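Long-range contacts in fructosyl amine:oxygen oxidoreductase (Neosartorya fumigata, PDB 4WCT), which catalyses the oxidative deglycation of fructosyl amines (Amadori products) with bound FAD as cofactor, probably with release of hydrogen peroxide: residues K249-P254 and E421-R426; C306-D311 and I441-Q446; R350-A355 and Q451-G456; P364-L369 and A430-F435. All coordinates share one frame; numbering follows the deposited sequence. Where two conformers were deposited one is given.

The four contacts tie the C-terminal part of the chain, from 421 to 456, back onto earlier strands and loops. Interactions 1, 2 and 3 reach the same mixed sheet, through strands 253-263, 295-310 and 352-362. Interaction 2 adds strand 442-443 to that sheet with backbone bonds, while interaction 3 is apolar. Interactions 1 and 4 rely on arginines that meet backbone carbonyls. They touch each other, with Arg426 NH2 2.9 Å from Gln432 OE1, probably a hydrogen bond. Interaction 4 is a surface contact, although the Arg434 side chain is about 7 Å from the FAD; the other three are partly buried. Interactions 3 and 4 lie apart, with centres about 29 Å from each other.

Interaction 1: residues K249-P254 and E421-R426; sequences KKQLRP and ETAVDR
Ala423 and Arg426 meet the backbone of Lys250 and Gln251 in the tight part of this contact. The methyl CB of Ala423 sits 3.5 Å from Lys249 O and equally near Lys250 O. It also packs against the CB of Lys250. Arg426 reaches past this point with an extended chain. Its CG lies anti to the backbone N (chi1 -176°), and the chain runs on straight as far as NE. This brings Arg426 NH1 to Lys250 O, a hydrogen bond of 2.9 Å with an N-H...O angle of 164°. The oxygen lies in the guanidinium plane, at the edge. Gln251 O is also near NH1. One face of the guanidinium is met by Arg253 CB, 3.5 Å from Arg426 NH2.

The other side is looser and hydrated. The Lys250 chain extends alongside the type II turn from Ala423 to Arg426, and its NZ meets that turn through two waters. One water bridges Lys250 NZ, at 2.9 Å, to Arg426 O. The second bridges NZ to the backbone N of Asp425. NZ also bonds Gln317 OE1.

The two like charges, Arg253 NE and Arg426 NH2, are 4.5 Å apart. Arg253 donates to Ala430 O and pairs with Asp362, which probably eases the repulsion. Arg426 donates to a backbone carbonyl, Lys250 O, in the loop leading into strand 253-263, whereas the charged end of Lys250 meets the turn through water.

Interaction 2: residues C306-D311 and I441-Q446; sequences CNFLPD and IMDFQQ
Asp443 OD2 accepts two backbone N-H groups, one from each segment. Phe308 N lies 3.0 Å from Asp443 OD2, with an N-H...O angle of 173°. Gln445 N is 3.1 Å from Asp443 OD2. The two donors come from opposite faces of the carboxylate plane, so this oxygen is gripped from both faces. The Asp443 CG lies anti to its backbone N (chi1 -178°), which carries the carboxylate across to the 306-311 segment. OD1 takes a water that also bonds Phe308 O.

The ring of Phe308 stands against the carboxylate, with planes 70° apart. Its CD2 is 3.7 Å from Asp443 CG, and OD1 lies in the ring plane at the edge. Ile441 CG2 touches both Cys306 SG and Phe308 CE2.

Further along, Gln445 bends at chi2 and turns its amide back to Asn307. Gln445 NE2 gives a nearly straight bond of 2.8 Å to Asn307 OD1. Asn307 ND2 is used on Val321 O. The Gln445 amide also meets Leu309, with Gln445 CD 3.6 Å from Leu309 CD2.

Two backbone bonds flank the pairing of Cys306 with Asp443: Cys306 N to Met442 O, and Phe444 N to Cys306 O. This is a parallel beta bridge that adds strand 442-443 to strand 295-310. Asp443, the bridge residue, also opens an Asx turn, its OD2 accepting from Gln445 N.

Interaction 3: residues R350-A355 and Q451-G456; sequences RPLSFA and QWTKIG
Ile455 makes most of this contact through apolar touches with Leu352 and Ala355. Its CD1 methyl makes the closest apolar touches. Ile455 CD1 lies 3.5 Å from Ala355 CB and 3.7 Å from Leu352 CB, and it also rests on the carbonyl carbon of Phe354. The chain puts it there with CG1 beside the backbone N (chi1 -61°) and CD1 turned outward from the backbone (chi2 157°). The branch methyl Ile455 CG2 goes elsewhere and meets Ser353 O at 3.7 Å. The side chains of Leu352 and Ile455 cross at about a right angle. Leu352 CD1 also reaches Thr453 CG2, at a looser 4.2 Å.

The polar interactions run to other partners. Thr453 OG1 bonds Gln327 and the backbone N of Ile328. Ser353 OG bonds Glu295.

The contact lies at the start of strand 352-362, where the chain turns a corner at Ser353. Leu352 and Ala355 both touch Cys260 of the neighbouring strand 253-263. Leu352 and Thr453 both rest on Glu333 of helix 330-343. The 451-456 loop thus packs against both strand 352-362 and helix 330-343.

Interaction 4: residues P364-L369 and A430-F435; sequences PDRAFL and ATQNRF
Arg366 and Arg434 stack their guanidinium groups face on face. The centres are 3.4 Å apart and the planes differ by 18°. The CZ of Arg366 lies over the centre of the Arg434 group. The NH2 of Arg434 sits over a face of the Arg366 group, offset toward its rim. The two chains arrive differently. Arg366 bends at chi3 (59°), which turns its guanidinium back over its partner, while Arg434 runs extended from CG to NE.

Like charges thus come close, with Arg366 NH2 and Arg434 NH2 3.3 Å apart. Each group has acceptors around it. Arg366 NH1 donates to Gln432 O, 2.9 Å away and close to the guanidinium plane. Arg366 NH1 also holds a water, its oxygen 3.0 Å away, and that water donates to Asn433 O. Arg366 NH2 bonds Ser386 O, and Arg434 NH1 makes a salt bridge to Asp362. The carboxylate probably offsets part of the paired charge.

Gln432 lies across the Arg366 chain, its amide plane 69° from the guanidinium. Gln432 NE2 touches Arg366 CG at 3.6 Å and bonds Thr363 O.

Each loop is shaped by a tight turn. Asp365 OD1 accepts from Ala367 N at 3.0 Å, an Asx turn. A type I' beta turn runs from Thr431 to Arg434 and presents Gln432 O to Arg366. The side chain of Arg434 is about 7 Å from the bound FAD, so the stacked arginine pair joins two loops near the cofactor site.

Interaction 1: residues K249-P254 and E421-R426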
# COMPACT_ATOMS: atom_id res chain seq x y z
N LYS A 249 2.88 -17.26 -10.87
CA LYS A 249 3.32 -18.53 -10.26
C LYS A 249 3.09 -18.49 -8.75
O LYS A 249 3.95 -18.89 -7.96
CB LYS A 249 4.79 -18.79 -10.59
CG LYS A 249 5.06 -18.82 -12.08
CD LYS A 249 4.28 -19.93 -12.76
CE LYS A 249 4.70 -20.11 -14.21
NZ LYS A 249 3.69 -20.85 -15.02
N LYS A 250 1.95 -17.93 -8.37
CA LYS A 250 1.52 -17.83 -6.97
C LYS A 250 2.27 -16.82 -6.11
O LYS A 250 1.99 -16.71 -4.92
CB LYS A 250 1.45 -19.18 -6.27
CG LYS A 250 0.57 -20.17 -7.00
CD LYS A 250 0.49 -21.48 -6.22
CE LYS A 250 -0.28 -22.54 -6.98
NZ LYS A 250 -0.37 -23.80 -6.18
N GLN A 251 3.06 -15.94 -6.74
CA GLN A 251 3.84 -15.00 -5.99
C GLN A 251 3.01 -13.83 -5.46
O GLN A 251 3.43 -13.15 -4.52
CB GLN A 251 5.02 -14.45 -6.80
CG GLN A 251 6.06 -15.50 -7.14
CD GLN A 251 7.16 -14.91 -8.00
OE1 GLN A 251 8.14 -14.35 -7.49
NE2 GLN A 251 6.92 -14.88 -9.27
N LEU A 252 1.82 -13.63 -6.01
CA LEU A 252 0.92 -12.58 -5.52
C LEU A 252 -0.33 -13.16 -4.91
O LEU A 252 -1.03 -13.96 -5.54
CB LEU A 252 0.57 -11.60 -6.64
CG LEU A 252 1.71 -10.79 -7.26
CD1 LEU A 252 1.12 -9.86 -8.34
CD2 LEU A 252 2.50 -9.96 -6.24
N ARG A 253 -0.74 -12.60 -3.77
CA ARG A 253 -2.06 -12.86 -3.21
C ARG A 253 -2.82 -11.55 -3.12
O ARG A 253 -2.57 -10.77 -2.22
CB ARG A 253 -1.96 -13.48 -1.82
CG ARG A 253 -3.30 -13.82 -1.26
CD ARG A 253 -3.26 -14.32 0.19
NE ARG A 253 -2.88 -13.25 1.10
CZ ARG A 253 -2.58 -13.44 2.38
NH1 ARG A 253 -2.71 -14.66 2.93
NH2 ARG A 253 -2.14 -12.42 3.10
N PRO A 254 -3.77 -11.32 -4.04
CA PRO A 254 -4.58 -10.13 -3.88
C PRO A 254 -5.40 -10.20 -2.60
O PRO A 254 -6.11 -11.18 -2.37
CB PRO A 254 -5.48 -10.13 -5.12
CG PRO A 254 -4.69 -10.90 -6.14
CD PRO A 254 -3.98 -11.96 -5.35
N GLU A 421 9.91 -20.04 -6.81
CA GLU A 421 10.21 -21.16 -5.92
C GLU A 421 9.67 -20.95 -4.51
O GLU A 421 9.33 -21.92 -3.81
CB GLU A 421 11.71 -21.49 -5.90
CG GLU A 421 12.63 -20.50 -5.23
CD GLU A 421 12.98 -19.28 -6.08
OE1 GLU A 421 12.48 -19.14 -7.22
OE2 GLU A 421 13.72 -18.41 -5.58
N THR A 422 9.54 -19.69 -4.09
CA THR A 422 9.05 -19.40 -2.75
C THR A 422 7.54 -19.57 -2.59
O THR A 422 7.03 -19.44 -1.48
CB THR A 422 9.40 -17.95 -2.31
OG1 THR A 422 8.68 -17.03 -3.13
CG2 THR A 422 10.91 -17.67 -2.41
N ALA A 423 6.81 -19.78 -3.69
CA ALA A 423 5.34 -19.77 -3.68
C ALA A 423 4.77 -21.12 -4.11
O ALA A 423 3.54 -21.27 -4.22
CB ALA A 423 4.82 -18.70 -4.61
N VAL A 424 5.63 -22.11 -4.25
CA VAL A 424 5.14 -23.47 -4.56
C VAL A 424 4.26 -23.98 -3.41
O VAL A 424 4.61 -23.82 -2.23
CB VAL A 424 6.32 -24.43 -4.83
CG1 VAL A 424 5.83 -25.85 -5.02
CG2 VAL A 424 7.09 -23.97 -6.06
N ASP A 425 3.07 -24.45 -3.75
CA ASP A 425 2.05 -24.86 -2.77
C ASP A 425 1.75 -23.78 -1.73
O ASP A 425 1.50 -24.08 -0.56
CB ASP A 425 2.42 -26.16 -2.05
CG ASP A 425 2.69 -27.30 -3.01
OD1 ASP A 425 2.03 -27.35 -4.06
OD2 ASP A 425 3.64 -28.07 -2.76
N ARG A 426 1.78 -22.52 -2.16
CA ARG A 426 1.45 -21.44 -1.25
C ARG A 426 0.14 -21.72 -0.50
O ARG A 426 -0.89 -22.06 -1.09
CB ARG A 426 1.29 -20.16 -2.05
CG ARG A 426 1.03 -18.95 -1.17
CD ARG A 426 1.43 -17.68 -1.85
NE ARG A 426 1.15 -16.51 -1.02
CZ ARG A 426 1.44 -15.27 -1.36
NH1 ARG A 426 1.81 -14.98 -2.59
NH2 ARG A 426 1.21 -14.29 -0.50
O HOH W 1 -1.30 -23.34 -3.47
O HOH W 2 2.26 -24.73 -6.46

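Interaction 2: residues C306-D311 and I441-Q446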
# COMPACT_ATOMS: atom_id res chain seq x y z
N CYS A 306 -9.64 -12.07 1.31
CA CYS A 306 -9.48 -12.44 -0.09
C CYS A 306 -10.85 -12.73 -0.69
O CYS A 306 -11.88 -12.69 -0.00
CB CYS A 306 -8.56 -13.68 -0.21
SG CYS A 306 -6.88 -13.45 0.37
N ASN A 307 -10.89 -12.84 -2.02
CA ASN A 307 -12.14 -13.16 -2.70
C ASN A 307 -11.90 -14.40 -3.55
O ASN A 307 -11.44 -14.31 -4.68
CB ASN A 307 -12.60 -12.00 -3.57
CG ASN A 307 -13.91 -12.27 -4.24
OD1 ASN A 307 -14.85 -12.75 -3.60
ND2 ASN A 307 -14.00 -11.98 -5.53
N PHE A 308 -12.02 -15.56 -2.90
CA PHE A 308 -11.47 -16.81 -3.43
C PHE A 308 -12.43 -17.43 -4.46
O PHE A 308 -13.57 -17.75 -4.14
CB PHE A 308 -11.21 -17.81 -2.32
CG PHE A 308 -10.03 -17.49 -1.46
CD1 PHE A 308 -8.77 -17.31 -2.01
CD2 PHE A 308 -10.16 -17.42 -0.09
CE1 PHE A 308 -7.68 -17.00 -1.24
CE2 PHE A 308 -9.03 -17.20 0.71
CZ PHE A 308 -7.81 -16.98 0.15
N LEU A 309 -12.00 -17.42 -5.70
CA LEU A 309 -12.76 -18.07 -6.79
C LEU A 309 -11.88 -19.10 -7.50
O LEU A 309 -10.66 -19.11 -7.37
CB LEU A 309 -13.24 -16.98 -7.78
CG LEU A 309 -14.27 -16.01 -7.19
CD1 LEU A 309 -14.46 -14.83 -8.13
CD2 LEU A 309 -15.58 -16.75 -6.99
N PRO A 310 -12.50 -19.96 -8.32
CA PRO A 310 -11.69 -20.98 -8.98
C PRO A 310 -10.62 -20.38 -9.86
O PRO A 310 -10.84 -19.35 -10.50
CB PRO A 310 -12.74 -21.75 -9.83
CG PRO A 310 -14.03 -21.54 -9.07
CD PRO A 310 -13.94 -20.11 -8.59
N ASP A 311 -9.42 -20.94 -9.79
CA ASP A 311 -8.33 -20.52 -10.66
C ASP A 311 -8.57 -21.06 -12.07
O ASP A 311 -8.60 -22.27 -12.27
CB ASP A 311 -7.01 -21.06 -10.11
CG ASP A 311 -5.82 -20.52 -10.83
OD1 ASP A 311 -5.94 -20.29 -12.05
OD2 ASP A 311 -4.71 -20.43 -10.23
N ILE A 441 -7.37 -15.36 7.68
CA ILE A 441 -7.77 -14.80 6.40
C ILE A 441 -9.24 -15.06 6.16
O ILE A 441 -9.74 -16.18 6.39
CB ILE A 441 -6.96 -15.41 5.24
CG1 ILE A 441 -5.49 -14.99 5.33
CG2 ILE A 441 -7.58 -14.99 3.91
CD1 ILE A 441 -5.25 -13.52 5.00
N MET A 442 -9.97 -14.01 5.78
CA MET A 442 -11.40 -14.10 5.55
C MET A 442 -11.69 -14.02 4.05
O MET A 442 -10.79 -13.76 3.26
CB MET A 442 -12.13 -13.01 6.36
CG MET A 442 -11.98 -13.25 7.86
SD MET A 442 -12.75 -14.81 8.49
CE MET A 442 -14.45 -14.30 8.70
N ASP A 443 -12.88 -14.48 3.66
CA ASP A 443 -13.20 -14.69 2.25
C ASP A 443 -14.47 -13.90 1.96
O ASP A 443 -15.49 -14.14 2.59
CB ASP A 443 -13.41 -16.19 1.99
CG ASP A 443 -13.71 -16.52 0.52
OD1 ASP A 443 -13.92 -17.72 0.25
OD2 ASP A 443 -13.66 -15.63 -0.38
N PHE A 444 -14.43 -12.96 1.01
CA PHE A 444 -15.61 -12.18 0.64
C PHE A 444 -16.75 -13.04 0.10
O PHE A 444 -17.92 -12.65 0.16
CB PHE A 444 -15.24 -11.10 -0.40
CG PHE A 444 -14.55 -9.89 0.19
CD1 PHE A 444 -15.12 -9.18 1.22
CD2 PHE A 444 -13.37 -9.42 -0.36
CE1 PHE A 444 -14.53 -8.02 1.68
CE2 PHE A 444 -12.78 -8.26 0.10
CZ PHE A 444 -13.34 -7.59 1.15
N GLN A 445 -16.43 -14.21 -0.41
CA GLN A 445 -17.46 -15.13 -0.90
C GLN A 445 -18.33 -15.63 0.25
O GLN A 445 -19.40 -16.19 -0.01
CB GLN A 445 -16.85 -16.29 -1.65
CG GLN A 445 -16.19 -15.89 -2.97
CD GLN A 445 -17.20 -15.46 -4.02
OE1 GLN A 445 -18.15 -16.20 -4.32
NE2 GLN A 445 -17.09 -14.22 -4.48
N GLN A 446 -17.85 -15.49 1.48
CA GLN A 446 -18.63 -15.86 2.67
C GLN A 446 -19.25 -14.67 3.39
O GLN A 446 -19.84 -14.82 4.46
CB GLN A 446 -17.75 -16.66 3.63
CG GLN A 446 -17.26 -17.97 3.02
CD GLN A 446 -16.32 -18.75 3.93
OE1 GLN A 446 -15.47 -18.19 4.61
NE2 GLN A 446 -16.44 -20.07 3.88
O HOH W 3 -14.55 -18.97 -1.85

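Interaction 3: residues R350-A355 and Q451-G456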
# COMPACT_ATOMS: atom_id res chain seq x y z
N ARG A 350 -20.40 7.48 16.25
CA ARG A 350 -20.67 8.46 15.20
C ARG A 350 -20.95 7.72 13.90
O ARG A 350 -20.34 6.68 13.59
CB ARG A 350 -19.48 9.37 15.00
CG ARG A 350 -19.20 10.26 16.19
CD ARG A 350 -20.02 11.53 16.14
NE ARG A 350 -19.39 12.51 15.27
CZ ARG A 350 -18.51 13.43 15.67
NH1 ARG A 350 -18.35 13.70 16.96
NH2 ARG A 350 -17.97 14.21 14.76
N PRO A 351 -21.88 8.26 13.11
CA PRO A 351 -22.14 7.65 11.81
C PRO A 351 -20.96 7.73 10.87
O PRO A 351 -20.17 8.66 10.93
CB PRO A 351 -23.31 8.47 11.26
CG PRO A 351 -23.21 9.77 11.94
CD PRO A 351 -22.59 9.53 13.29
N LEU A 352 -20.82 6.71 10.04
CA LEU A 352 -19.77 6.70 9.04
C LEU A 352 -20.20 7.58 7.89
O LEU A 352 -21.34 7.52 7.43
CB LEU A 352 -19.50 5.28 8.54
CG LEU A 352 -19.10 4.25 9.57
CD1 LEU A 352 -18.78 2.95 8.83
CD2 LEU A 352 -17.93 4.73 10.43
N SER A 353 -19.25 8.35 7.37
CA SER A 353 -19.50 9.20 6.23
C SER A 353 -19.05 8.60 4.91
O SER A 353 -19.41 9.10 3.81
CB SER A 353 -18.87 10.56 6.46
OG SER A 353 -17.47 10.48 6.52
N PHE A 354 -18.16 7.62 5.01
CA PHE A 354 -17.54 6.95 3.84
C PHE A 354 -16.94 5.65 4.33
O PHE A 354 -16.48 5.58 5.46
CB PHE A 354 -16.44 7.80 3.25
CG PHE A 354 -15.80 7.21 2.02
CD1 PHE A 354 -16.50 7.10 0.84
CD2 PHE A 354 -14.50 6.73 2.07
CE1 PHE A 354 -15.91 6.53 -0.30
CE2 PHE A 354 -13.92 6.13 0.97
CZ PHE A 354 -14.62 6.03 -0.21
N ALA A 355 -16.89 4.64 3.45
CA ALA A 355 -16.13 3.45 3.75
C ALA A 355 -15.81 2.73 2.44
O ALA A 355 -16.57 2.84 1.46
CB ALA A 355 -16.90 2.53 4.69
N GLN A 451 -24.69 -7.90 4.42
CA GLN A 451 -23.75 -7.86 5.53
C GLN A 451 -22.75 -6.70 5.36
O GLN A 451 -21.66 -6.75 5.93
CB GLN A 451 -22.97 -9.19 5.56
CG GLN A 451 -21.92 -9.34 6.65
CD GLN A 451 -22.51 -9.31 8.03
OE1 GLN A 451 -23.73 -9.47 8.20
NE2 GLN A 451 -21.67 -9.06 9.04
N TRP A 452 -23.10 -5.68 4.58
CA TRP A 452 -22.21 -4.55 4.31
C TRP A 452 -22.81 -3.27 4.91
O TRP A 452 -24.02 -3.16 5.11
CB TRP A 452 -22.03 -4.38 2.81
CG TRP A 452 -21.31 -5.48 2.17
CD1 TRP A 452 -21.83 -6.69 1.79
CD2 TRP A 452 -19.93 -5.50 1.80
NE1 TRP A 452 -20.87 -7.44 1.17
CE2 TRP A 452 -19.69 -6.73 1.15
CE3 TRP A 452 -18.90 -4.56 1.83
CZ2 TRP A 452 -18.45 -7.05 0.59
CZ3 TRP A 452 -17.70 -4.87 1.27
CH2 TRP A 452 -17.47 -6.10 0.66
N THR A 453 -21.96 -2.26 5.15
CA THR A 453 -22.44 -0.93 5.44
C THR A 453 -23.32 -0.44 4.29
O THR A 453 -23.26 -0.95 3.15
CB THR A 453 -21.28 0.06 5.71
OG1 THR A 453 -20.37 0.07 4.60
CG2 THR A 453 -20.50 -0.35 6.97
N LYS A 454 -24.16 0.54 4.62
CA LYS A 454 -25.17 1.08 3.72
C LYS A 454 -25.09 2.59 3.71
O LYS A 454 -26.09 3.29 3.56
CB LYS A 454 -26.56 0.54 4.11
CG LYS A 454 -26.65 -0.97 3.86
CD LYS A 454 -27.72 -1.65 4.71
CE LYS A 454 -27.64 -3.18 4.56
NZ LYS A 454 -26.71 -3.83 5.55
N ILE A 455 -23.85 3.08 3.62
CA ILE A 455 -23.61 4.50 3.61
C ILE A 455 -24.15 5.08 2.31
O ILE A 455 -23.84 4.58 1.24
CB ILE A 455 -22.10 4.82 3.75
CG1 ILE A 455 -21.58 4.27 5.08
CG2 ILE A 455 -21.86 6.33 3.69
CD1 ILE A 455 -20.09 4.03 5.09
N GLY A 456 -24.96 6.13 2.43
CA GLY A 456 -25.51 6.80 1.25
C GLY A 456 -26.67 6.05 0.58
O GLY A 456 -27.15 6.47 -0.47

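Interaction 4: residues P364-L369 and A430-F435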
# COMPACT_ATOMS: atom_id res chain seq x y z
N PRO A 364 4.99 -13.96 -0.85
CA PRO A 364 5.09 -14.91 0.23
C PRO A 364 5.84 -14.42 1.48
O PRO A 364 5.52 -14.85 2.58
CB PRO A 364 5.84 -16.09 -0.42
CG PRO A 364 5.44 -16.01 -1.83
CD PRO A 364 5.45 -14.53 -2.13
N ASP A 365 6.82 -13.54 1.31
CA ASP A 365 7.55 -12.97 2.43
C ASP A 365 7.28 -11.50 2.71
O ASP A 365 7.91 -10.90 3.61
CB ASP A 365 9.03 -13.21 2.22
CG ASP A 365 9.60 -12.52 0.98
OD1 ASP A 365 8.83 -11.83 0.25
OD2 ASP A 365 10.82 -12.74 0.74
N ARG A 366 6.33 -10.95 1.95
CA ARG A 366 5.92 -9.56 2.01
C ARG A 366 7.05 -8.58 1.72
O ARG A 366 6.93 -7.39 2.03
CB ARG A 366 5.20 -9.27 3.33
CG ARG A 366 3.82 -9.93 3.38
CD ARG A 366 3.03 -9.59 4.62
NE ARG A 366 2.81 -8.16 4.73
CZ ARG A 366 2.58 -7.53 5.88
NH1 ARG A 366 2.43 -8.22 7.01
NH2 ARG A 366 2.41 -6.22 5.89
N ALA A 367 8.08 -9.04 1.00
CA ALA A 367 8.98 -8.14 0.28
C ALA A 367 8.44 -7.86 -1.11
O ALA A 367 7.59 -8.60 -1.62
CB ALA A 367 10.42 -8.69 0.25
N PHE A 368 8.82 -6.71 -1.66
CA PHE A 368 8.36 -6.34 -2.99
C PHE A 368 8.85 -7.31 -4.06
O PHE A 368 9.69 -8.18 -3.82
CB PHE A 368 8.81 -4.94 -3.34
CG PHE A 368 8.50 -3.89 -2.26
CD1 PHE A 368 7.29 -3.94 -1.55
CD2 PHE A 368 9.36 -2.83 -2.05
CE1 PHE A 368 7.01 -2.99 -0.58
CE2 PHE A 368 9.10 -1.90 -1.05
CZ PHE A 368 7.93 -1.99 -0.31
N LEU A 369 8.26 -7.19 -5.22
CA LEU A 369 8.65 -8.02 -6.37
C LEU A 369 8.91 -7.08 -7.55
O LEU A 369 7.98 -6.56 -8.18
CB LEU A 369 7.58 -9.05 -6.67
CG LEU A 369 7.70 -9.85 -7.98
CD1 LEU A 369 9.07 -10.50 -8.11
CD2 LEU A 369 6.57 -10.87 -8.10
N ALA A 430 -2.48 -18.22 4.96
CA ALA A 430 -1.45 -17.81 5.88
C ALA A 430 -1.66 -16.38 6.33
O ALA A 430 -2.03 -15.51 5.53
CB ALA A 430 -0.09 -17.95 5.22
N THR A 431 -1.52 -16.12 7.63
CA THR A 431 -1.81 -14.78 8.12
C THR A 431 -0.65 -13.78 7.97
O THR A 431 -0.85 -12.59 8.17
CB THR A 431 -2.30 -14.82 9.58
OG1 THR A 431 -1.35 -15.54 10.37
CG2 THR A 431 -3.65 -15.45 9.67
N GLN A 432 0.52 -14.27 7.59
CA GLN A 432 1.63 -13.42 7.12
C GLN A 432 1.95 -12.25 8.04
O GLN A 432 2.08 -11.07 7.62
CB GLN A 432 1.35 -13.00 5.65
CG GLN A 432 1.25 -14.23 4.74
CD GLN A 432 1.48 -13.94 3.25
OE1 GLN A 432 0.68 -14.30 2.38
NE2 GLN A 432 2.60 -13.31 2.96
N ASN A 433 2.03 -12.57 9.33
CA ASN A 433 2.51 -11.63 10.36
C ASN A 433 1.55 -10.48 10.56
O ASN A 433 1.94 -9.42 11.03
CB ASN A 433 3.93 -11.11 10.06
CG ASN A 433 4.60 -10.52 11.28
OD1 ASN A 433 4.41 -10.99 12.42
ND2 ASN A 433 5.33 -9.41 11.07
N ARG A 434 0.28 -10.72 10.30
CA ARG A 434 -0.78 -9.80 10.69
C ARG A 434 -1.68 -10.39 11.74
O ARG A 434 -1.85 -11.61 11.82
CB ARG A 434 -1.63 -9.38 9.47
CG ARG A 434 -0.88 -8.65 8.34
CD ARG A 434 -1.83 -8.09 7.31
NE ARG A 434 -1.18 -7.32 6.23
CZ ARG A 434 -0.73 -7.85 5.10
NH1 ARG A 434 -0.78 -9.16 4.88
NH2 ARG A 434 -0.25 -7.07 4.16
N PHE A 435 -2.32 -9.51 12.49
CA PHE A 435 -3.18 -9.87 13.61
C PHE A 435 -4.47 -9.06 13.61
O PHE A 435 -4.63 -8.12 12.83
CB PHE A 435 -2.44 -9.59 14.91
CG PHE A 435 -1.15 -10.36 15.03
CD1 PHE A 435 0.03 -9.83 14.53
CD2 PHE A 435 -1.19 -11.71 15.40
CE1 PHE A 435 1.18 -10.60 14.50
CE2 PHE A 435 -0.05 -12.49 15.31
CZ PHE A 435 1.14 -11.92 14.89
O HOH W 4 2.41 -6.91 9.69